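Local atomic coordinates of glycosylation Associate Protein 1 (Streptococcus agalactiae serotype V, PDB entry 6OYC), a protein that probably acts with its partner proteins Gap2 and Gap3 in glycosylation and accessory Sec-dependent secretion of a bacterial surface adhesin. Residues Q89-F93 / R94-W98; N97-E100 / G101-F104; T105-F109 / I110-K114. All blocks are in the same frame, centred on the assembly; numbering follows the deposited sequence.

Contact 1 (Q89-F93 / R94-W98)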
loop_
_atom_site.group_PDB
_atom_site.type_symbol
_atom_site.label_atom_id
_atom_site.label_comp_id
_atom_site.label_asym_id
_atom_site.label_seq_id
_atom_site.Cartn_x
_atom_site.Cartn_y
_atom_site.Cartn_z
ATOM N N GLN A 89 16.470 -18.984 1.819
ATOM C CA GLN A 89 16.139 -20.034 2.768
ATOM C C GLN A 89 14.718 -19.814 3.258
ATOM O O GLN A 89 14.257 -18.675 3.350
ATOM C CB GLN A 89 17.084 -20.045 3.997
ATOM C CG GLN A 89 18.511 -20.464 3.748
ATOM C CD GLN A 89 19.378 -20.260 4.996
ATOM O OE1 GLN A 89 19.514 -21.169 5.821
ATOM N NE2 GLN A 89 19.928 -19.055 5.158
ATOM N N MET A 90 14.040 -20.909 3.611
ATOM C CA MET A 90 12.661 -20.872 4.108
ATOM C C MET A 90 12.696 -21.204 5.595
ATOM O O MET A 90 12.728 -22.373 5.975
ATOM C CB MET A 90 11.774 -21.851 3.343
ATOM C CG MET A 90 12.037 -21.875 1.840
ATOM S SD MET A 90 11.780 -20.253 1.078
ATOM C CE MET A 90 10.166 -19.754 1.711
ATOM N N ILE A 91 12.679 -20.180 6.437
ATOM C CA ILE A 91 12.887 -20.385 7.864
ATOM C C ILE A 91 11.627 -20.961 8.503
ATOM O O ILE A 91 10.550 -20.361 8.429
ATOM C CB ILE A 91 13.292 -19.081 8.562
ATOM C CG1 ILE A 91 14.563 -18.502 7.943
ATOM C CG2 ILE A 91 13.472 -19.349 10.062
ATOM C CD1 ILE A 91 14.866 -17.110 8.433
ATOM N N ASP A 92 11.774 -22.110 9.158
ATOM C CA ASP A 92 10.744 -22.689 10.019
ATOM C C ASP A 92 11.114 -22.358 11.458
ATOM O O ASP A 92 12.075 -22.923 12.005
ATOM C CB ASP A 92 10.663 -24.199 9.812
ATOM C CG ASP A 92 9.643 -24.882 10.727
ATOM O OD1 ASP A 92 9.017 -24.236 11.615
ATOM O OD2 ASP A 92 9.467 -26.102 10.530
ATOM N N PHE A 93 10.356 -21.447 12.072
ATOM C CA PHE A 93 10.714 -20.987 13.408
ATOM C C PHE A 93 10.766 -22.133 14.418
ATOM O O PHE A 93 11.429 -22.005 15.454
ATOM C CB PHE A 93 9.724 -19.919 13.873
ATOM C CG PHE A 93 8.461 -20.498 14.447
ATOM C CD1 PHE A 93 7.413 -20.877 13.612
ATOM C CD2 PHE A 93 8.338 -20.716 15.816
ATOM C CE1 PHE A 93 6.246 -21.443 14.143
ATOM C CE2 PHE A 93 7.173 -21.278 16.344
ATOM C CZ PHE A 93 6.133 -21.632 15.499
ATOM N N ARG A 94 10.069 -23.244 14.152
ATOM C CA ARG A 94 10.073 -24.367 15.084
ATOM C C ARG A 94 11.447 -25.030 15.190
ATOM O O ARG A 94 11.701 -25.767 16.149
ATOM C CB ARG A 94 9.022 -25.412 14.659
ATOM C CG ARG A 94 7.581 -24.983 14.848
ATOM C CD ARG A 94 6.623 -26.026 14.304
ATOM N NE ARG A 94 6.561 -27.203 15.170
ATOM C CZ ARG A 94 5.715 -27.371 16.195
ATOM N NH1 ARG A 94 4.801 -26.443 16.518
ATOM N NH2 ARG A 94 5.789 -28.493 16.897
ATOM N N GLN A 95 12.334 -24.791 14.230
ATOM C CA GLN A 95 13.649 -25.419 14.221
ATOM C C GLN A 95 14.769 -24.500 14.699
ATOM O O GLN A 95 15.947 -24.844 14.535
ATOM C CB GLN A 95 13.945 -25.949 12.819
ATOM C CG GLN A 95 12.847 -26.894 12.383
ATOM C CD GLN A 95 13.265 -27.848 11.312
ATOM O OE1 GLN A 95 14.382 -28.378 11.323
ATOM N NE2 GLN A 95 12.369 -28.078 10.359
ATOM N N LEU A 96 14.442 -23.354 15.297
ATOM C CA LEU A 96 15.458 -22.471 15.846
ATOM C C LEU A 96 15.976 -23.015 17.181
ATOM O O LEU A 96 15.395 -23.931 17.793
ATOM C CB LEU A 96 14.902 -21.066 16.041
ATOM C CG LEU A 96 14.379 -20.462 14.738
ATOM C CD1 LEU A 96 13.771 -19.095 14.952
ATOM C CD2 LEU A 96 15.513 -20.401 13.736
ATOM N N ASN A 97 17.081 -22.424 17.643
ATOM C CA ASN A 97 17.732 -22.876 18.872
ATOM C C ASN A 97 17.039 -22.266 20.092
ATOM O O ASN A 97 17.603 -21.467 20.837
ATOM C CB ASN A 97 19.219 -22.551 18.842
ATOM C CG ASN A 97 19.993 -23.475 17.933
ATOM O OD1 ASN A 97 19.700 -24.652 17.842
ATOM N ND2 ASN A 97 20.967 -22.937 17.237
ATOM N N TRP A 98 15.769 -22.662 20.278
ATOM C CA TRP A 98 15.016 -22.260 21.458
ATOM C C TRP A 98 15.665 -22.844 22.712
ATOM O O TRP A 98 16.363 -23.854 22.634
ATOM C CB TRP A 98 13.566 -22.739 21.337
ATOM C CG TRP A 98 12.849 -22.138 20.153
ATOM C CD1 TRP A 98 12.437 -22.785 19.016
ATOM C CD2 TRP A 98 12.489 -20.760 19.983
ATOM N NE1 TRP A 98 11.838 -21.896 18.157
ATOM C CE2 TRP A 98 11.856 -20.647 18.727
ATOM C CE3 TRP A 98 12.635 -19.614 20.776
ATOM C CZ2 TRP A 98 11.364 -19.428 18.245
ATOM C CZ3 TRP A 98 12.157 -18.403 20.295
ATOM C CH2 TRP A 98 11.516 -18.322 19.043
#

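Contact 2 (N97-E100 / G101-F104)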
loop_
_atom_site.group_PDB
_atom_site.type_symbol
_atom_site.label_atom_id
_atom_site.label_comp_id
_atom_site.label_asym_id
_atom_site.label_seq_id
_atom_site.Cartn_x
_atom_site.Cartn_y
_atom_site.Cartn_z
ATOM N N ASN A 97 17.081 -22.424 17.643
ATOM C CA ASN A 97 17.732 -22.876 18.872
ATOM C C ASN A 97 17.039 -22.266 20.092
ATOM O O ASN A 97 17.603 -21.467 20.837
ATOM C CB ASN A 97 19.219 -22.551 18.842
ATOM C CG ASN A 97 19.993 -23.475 17.933
ATOM O OD1 ASN A 97 19.700 -24.652 17.842
ATOM N ND2 ASN A 97 20.967 -22.937 17.237
ATOM N N TRP A 98 15.769 -22.662 20.278
ATOM C CA TRP A 98 15.016 -22.260 21.458
ATOM C C TRP A 98 15.665 -22.844 22.712
ATOM O O TRP A 98 16.363 -23.854 22.634
ATOM C CB TRP A 98 13.566 -22.739 21.337
ATOM C CG TRP A 98 12.849 -22.138 20.153
ATOM C CD1 TRP A 98 12.437 -22.785 19.016
ATOM C CD2 TRP A 98 12.489 -20.760 19.983
ATOM N NE1 TRP A 98 11.838 -21.896 18.157
ATOM C CE2 TRP A 98 11.856 -20.647 18.727
ATOM C CE3 TRP A 98 12.635 -19.614 20.776
ATOM C CZ2 TRP A 98 11.364 -19.428 18.245
ATOM C CZ3 TRP A 98 12.157 -18.403 20.295
ATOM C CH2 TRP A 98 11.516 -18.322 19.043
ATOM N N PRO A 99 15.460 -22.227 23.877
ATOM C CA PRO A 99 15.806 -22.919 25.131
ATOM C C PRO A 99 15.121 -24.280 25.172
ATOM O O PRO A 99 13.994 -24.436 24.699
ATOM C CB PRO A 99 15.268 -21.988 26.223
ATOM C CG PRO A 99 15.078 -20.639 25.546
ATOM C CD PRO A 99 14.788 -20.934 24.110
ATOM N N GLU A 100 15.817 -25.277 25.718
ATOM C CA GLU A 100 15.247 -26.619 25.793
ATOM C C GLU A 100 13.892 -26.606 26.490
ATOM O O GLU A 100 13.685 -25.890 27.471
ATOM C CB GLU A 100 16.189 -27.572 26.535
ATOM C CG GLU A 100 16.007 -29.064 26.160
ATOM C CD GLU A 100 17.076 -29.574 25.178
ATOM O OE1 GLU A 100 17.067 -30.788 24.865
ATOM O OE2 GLU A 100 17.924 -28.769 24.717
ATOM N N GLY A 101 12.965 -27.397 25.965
ATOM C CA GLY A 101 11.683 -27.582 26.611
ATOM C C GLY A 101 10.647 -26.495 26.403
ATOM O O GLY A 101 9.624 -26.508 27.101
ATOM N N VAL A 102 10.855 -25.555 25.471
ATOM C CA VAL A 102 9.785 -24.573 25.213
ATOM C C VAL A 102 8.553 -25.300 24.656
ATOM O O VAL A 102 8.647 -26.382 24.069
ATOM C CB VAL A 102 10.236 -23.459 24.252
ATOM C CG1 VAL A 102 11.385 -22.646 24.859
ATOM C CG2 VAL A 102 10.626 -24.031 22.887
ATOM N N ASP A 103 7.380 -24.693 24.855
ATOM C CA ASP A 103 6.137 -25.153 24.241
ATOM C C ASP A 103 5.556 -24.045 23.361
ATOM O O ASP A 103 5.814 -22.857 23.573
ATOM C CB ASP A 103 5.115 -25.588 25.312
ATOM C CG ASP A 103 4.806 -24.484 26.304
ATOM O OD1 ASP A 103 4.027 -23.569 25.945
ATOM O OD2 ASP A 103 5.323 -24.522 27.444
ATOM N N PHE A 104 4.764 -24.427 22.372
ATOM C CA PHE A 104 4.219 -23.472 21.417
ATOM C C PHE A 104 2.714 -23.344 21.611
ATOM O O PHE A 104 1.995 -24.345 21.579
ATOM C CB PHE A 104 4.524 -23.905 19.979
ATOM C CG PHE A 104 5.986 -24.117 19.696
ATOM C CD1 PHE A 104 6.912 -23.112 19.930
ATOM C CD2 PHE A 104 6.435 -25.323 19.179
ATOM C CE1 PHE A 104 8.275 -23.314 19.645
ATOM C CE2 PHE A 104 7.784 -25.529 18.898
ATOM C CZ PHE A 104 8.701 -24.526 19.128
#

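Contact 3 (T105-F109 / I110-K114)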
loop_
_atom_site.group_PDB
_atom_site.type_symbol
_atom_site.label_atom_id
_atom_site.label_comp_id
_atom_site.label_asym_id
_atom_site.label_seq_id
_atom_site.Cartn_x
_atom_site.Cartn_y
_atom_site.Cartn_z
ATOM N N THR A 105 2.237 -22.123 21.795
ATOM C CA THR A 105 0.813 -21.846 21.838
ATOM C C THR A 105 0.444 -21.140 20.541
ATOM O O THR A 105 0.865 -20.000 20.314
ATOM C CB THR A 105 0.442 -20.984 23.048
ATOM O OG1 THR A 105 0.844 -21.637 24.265
ATOM C CG2 THR A 105 -1.079 -20.719 23.073
ATOM N N TYR A 106 -0.332 -21.822 19.694
ATOM C CA TYR A 106 -0.823 -21.275 18.430
ATOM C C TYR A 106 -2.118 -20.502 18.684
ATOM O O TYR A 106 -3.135 -21.087 19.074
ATOM C CB TYR A 106 -1.032 -22.396 17.410
ATOM C CG TYR A 106 0.261 -22.861 16.773
ATOM C CD1 TYR A 106 1.290 -23.433 17.552
ATOM C CD2 TYR A 106 0.479 -22.702 15.405
ATOM C CE1 TYR A 106 2.477 -23.848 16.977
ATOM C CE2 TYR A 106 1.688 -23.099 14.820
ATOM C CZ TYR A 106 2.679 -23.667 15.609
ATOM O OH TYR A 106 3.862 -24.059 15.023
ATOM N N THR A 107 -2.079 -19.192 18.498
ATOM C CA THR A 107 -3.300 -18.396 18.597
ATOM C C THR A 107 -3.822 -18.202 17.176
ATOM O O THR A 107 -3.163 -18.626 16.214
ATOM C CB THR A 107 -3.032 -17.044 19.282
ATOM O OG1 THR A 107 -2.651 -16.057 18.301
ATOM C CG2 THR A 107 -1.926 -17.177 20.342
ATOM N N PRO A 108 -4.995 -17.591 16.987
ATOM C CA PRO A 108 -5.436 -17.286 15.619
ATOM C C PRO A 108 -4.568 -16.257 14.902
ATOM O O PRO A 108 -4.828 -15.981 13.729
ATOM C CB PRO A 108 -6.867 -16.756 15.821
ATOM C CG PRO A 108 -7.318 -17.353 17.097
ATOM C CD PRO A 108 -6.091 -17.444 17.965
ATOM N N PHE A 109 -3.545 -15.682 15.540
ATOM C CA PHE A 109 -2.816 -14.586 14.908
ATOM C C PHE A 109 -1.291 -14.733 14.983
ATOM O O PHE A 109 -0.595 -14.310 14.059
ATOM C CB PHE A 109 -3.262 -13.253 15.525
ATOM C CG PHE A 109 -4.741 -12.971 15.347
ATOM C CD1 PHE A 109 -5.243 -12.519 14.116
ATOM C CD2 PHE A 109 -5.636 -13.169 16.393
ATOM C CE1 PHE A 109 -6.621 -12.267 13.946
ATOM C CE2 PHE A 109 -7.011 -12.908 16.231
ATOM C CZ PHE A 109 -7.503 -12.464 15.005
ATOM N N ILE A 110 -0.762 -15.326 16.065
ATOM C CA ILE A 110 0.673 -15.468 16.291
ATOM C C ILE A 110 0.926 -16.792 17.006
ATOM O O ILE A 110 -0.004 -17.494 17.408
ATOM C CB ILE A 110 1.246 -14.311 17.137
ATOM C CG1 ILE A 110 0.685 -14.395 18.558
ATOM C CG2 ILE A 110 0.982 -12.928 16.490
ATOM C CD1 ILE A 110 1.323 -13.434 19.507
ATOM N N VAL A 111 2.205 -17.092 17.243
ATOM C CA VAL A 111 2.608 -18.220 18.082
ATOM C C VAL A 111 3.312 -17.685 19.321
ATOM O O VAL A 111 4.179 -16.808 19.223
ATOM C CB VAL A 111 3.507 -19.214 17.319
ATOM C CG1 VAL A 111 3.997 -20.274 18.262
ATOM C CG2 VAL A 111 2.729 -19.889 16.180
ATOM N N LEU A 112 2.919 -18.189 20.487
ATOM C CA LEU A 112 3.621 -17.921 21.735
ATOM C C LEU A 112 4.617 -19.039 22.035
ATOM O O LEU A 112 4.252 -20.224 22.029
ATOM C CB LEU A 112 2.631 -17.777 22.888
ATOM C CG LEU A 112 1.665 -16.615 22.652
ATOM C CD1 LEU A 112 0.498 -16.654 23.659
ATOM C CD2 LEU A 112 2.428 -15.276 22.708
ATOM N N VAL A 113 5.871 -18.656 22.279
ATOM C CA VAL A 113 6.907 -19.556 22.767
ATOM C C VAL A 113 7.075 -19.298 24.261
ATOM O O VAL A 113 7.510 -18.210 24.666
ATOM C CB VAL A 113 8.228 -19.344 22.029
ATOM C CG1 VAL A 113 9.288 -20.335 22.537
ATOM C CG2 VAL A 113 8.008 -19.472 20.542
ATOM N N LYS A 114 6.736 -20.300 25.076
ATOM C CA LYS A 114 6.793 -20.216 26.529
ATOM C C LYS A 114 7.623 -21.365 27.074
ATOM O O LYS A 114 7.813 -22.393 26.414
ATOM C CB LYS A 114 5.395 -20.254 27.179
ATOM C CG LYS A 114 4.465 -19.068 26.803
ATOM C CD LYS A 114 3.284 -18.874 27.775
ATOM C CE LYS A 114 2.268 -17.874 27.193
ATOM N NZ LYS A 114 1.460 -17.079 28.184
HETATM O O HOH W 1 3.487 -21.304 24.513
#

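Contact 1 (Q89-F93 / R94-W98)
F93 O receives the indole N-H of W98 (NE1 to O 2.7 Å), tilted modestly from both the carbonyl and the indole planes, and it also takes a weak bond from L96 N. One firm and one weak donor thus meet it, and the indole bond should limit rotation of the ring. This is the close-packed part. With chi1 at 83°, CG of F93 sits between its own backbone N and carbonyl carbon, and the ring stands where R94 can lie over it: R94 CG makes a CH-pi contact 3.9 Å from the ring centroid, close to the normal. At the ring's edge, F93 CD2 meets W98 CZ2 at 4.1 Å, while F93 CB touches L96 CD1. The guanidinium, carried past the ring by a bend at chi3, reaches Y106 OH through NH1. The backbone is equally firm: D92 OD1 accepts R94 N at 2.9 Å, the donor lying well above the carboxylate plane, and Q95 N bonds D92 O at 2.9 Å.

Only side-chain ends are looser. D92 OD2 and Q95 NE2 stand 3.5 Å apart, with carboxylate and amide planes 76° apart, and I91 adds a thin apolar touch on L96. The loop runs between helix 76-80 and strand 103-106, with F93 and W98 packing on strands 111-115 and 118-125 of the antiparallel sheet. D92 OD1 taking R94 N, two residues on, makes an Asx turn that opens a short 3-10 turn through F93 and R94.

Contact 2 (N97-E100 / G101-F104)
An aromatic pair, W98 with F104, forms the innermost shell of this contact. The edge of the F104 ring is directed at the face of the indole's five-membered ring, a T-shaped (edge-to-face) stack with centroids 5.6 Å apart and planes at 71°. F104 CZ approaches W98 CD1 at 4.1 Å, and F104 CE1 lies about as far from W98 NE1. Beside them V102 divides its two methyls between neighbours: CG2 presses on W98 CB at 3.6 Å, and CG1 reaches P99 CD at 3.9 Å as well as the P99 carbonyl oxygen. The first torsion of V102 (chi1 -63°) makes this division possible: CG1 lies anti to the carbonyl carbon, on the P99 side, and CG2 lies between N and the carbonyl carbon, where it meets the tryptophan.

One step outward, the backbone of P99 to V102 brings these groups together. V102 N gives P99 O a weak bond of 3.4 Å, and G101 has the positive phi, 80°, that belongs to the third position of such a turn. E100 O accepts a hydrogen bond from K115 NZ. W98, whose indole nitrogen is bonded to F93 O, packs on I134 and Y136 of strand 131-138, while V113 of strand 111-115 touches W98, V102 and F104 alike. E100 and G101 occupy the central positions of a type II beta turn from P99 to V102, which leads into the edge strand 103-106.

Contact 3 (T105-F109 / I110-K114)
A beta hairpin joins strand 103-106 to strand 111-115, and T105 faces L112 in it as an antiparallel hydrogen-bonded pair. T105 N meets L112 O at 2.8 Å, and L112 N returns a bond of 2.7 Å to T105 O. Next along, Y106 and V111 form a non-hydrogen-bonded pair whose side chains run side by side. V111 CG2 stands over the centre of the tyrosine ring, 3.6 Å from its centroid and 10° off the normal, a CH-pi contact made by the branch that lies anti to the V111 carbonyl carbon.

The hairpin forms one edge of a large antiparallel sheet, and its end is drawn in by T107. T107 N bonds I110 O at 2.9 Å. In the reverse direction the threonine hydroxyl stands in for a backbone acceptor. A chi1 of 89° places T107 OG1 between its own N and carbonyl carbon, where it takes F109 N at 2.9 Å, making an ST turn, and I110 N at 3.0 Å. T107 CG2 reaches across to L112 CD1. Near T105 a water donates to L112 O, already used by T105 N, and lies 2.7 Å from T105 OG1. F109 O receives the indole N-H of W22.

The three contacts follow one another along the chain, their centres 12 to 15 Å apart: contact 3 forms the sheet's edge hairpin, contact 2 leads into it, and the loop of contact 1 packs against it. Contacts 1 and 2 share N97 and W98, and the F93 and F104 rings meet edge-to-face, with F93 CE2 4.0 Å from F104 CE1. Contact 1 reaches contact 3 through R94 NH1 and Y106 OH (3.0 Å, a probable hydrogen bond) and through F93 CZ, 3.7 Å from V111 CG1. Contacts 2 and 3 are joined where D103 N probably bonds K114 O (2.8 Å). Glycerol, probably from the crystallisation liquor, bonds D103 OD2, and a bound glycerol lies about 4 Å from the T105 side chain.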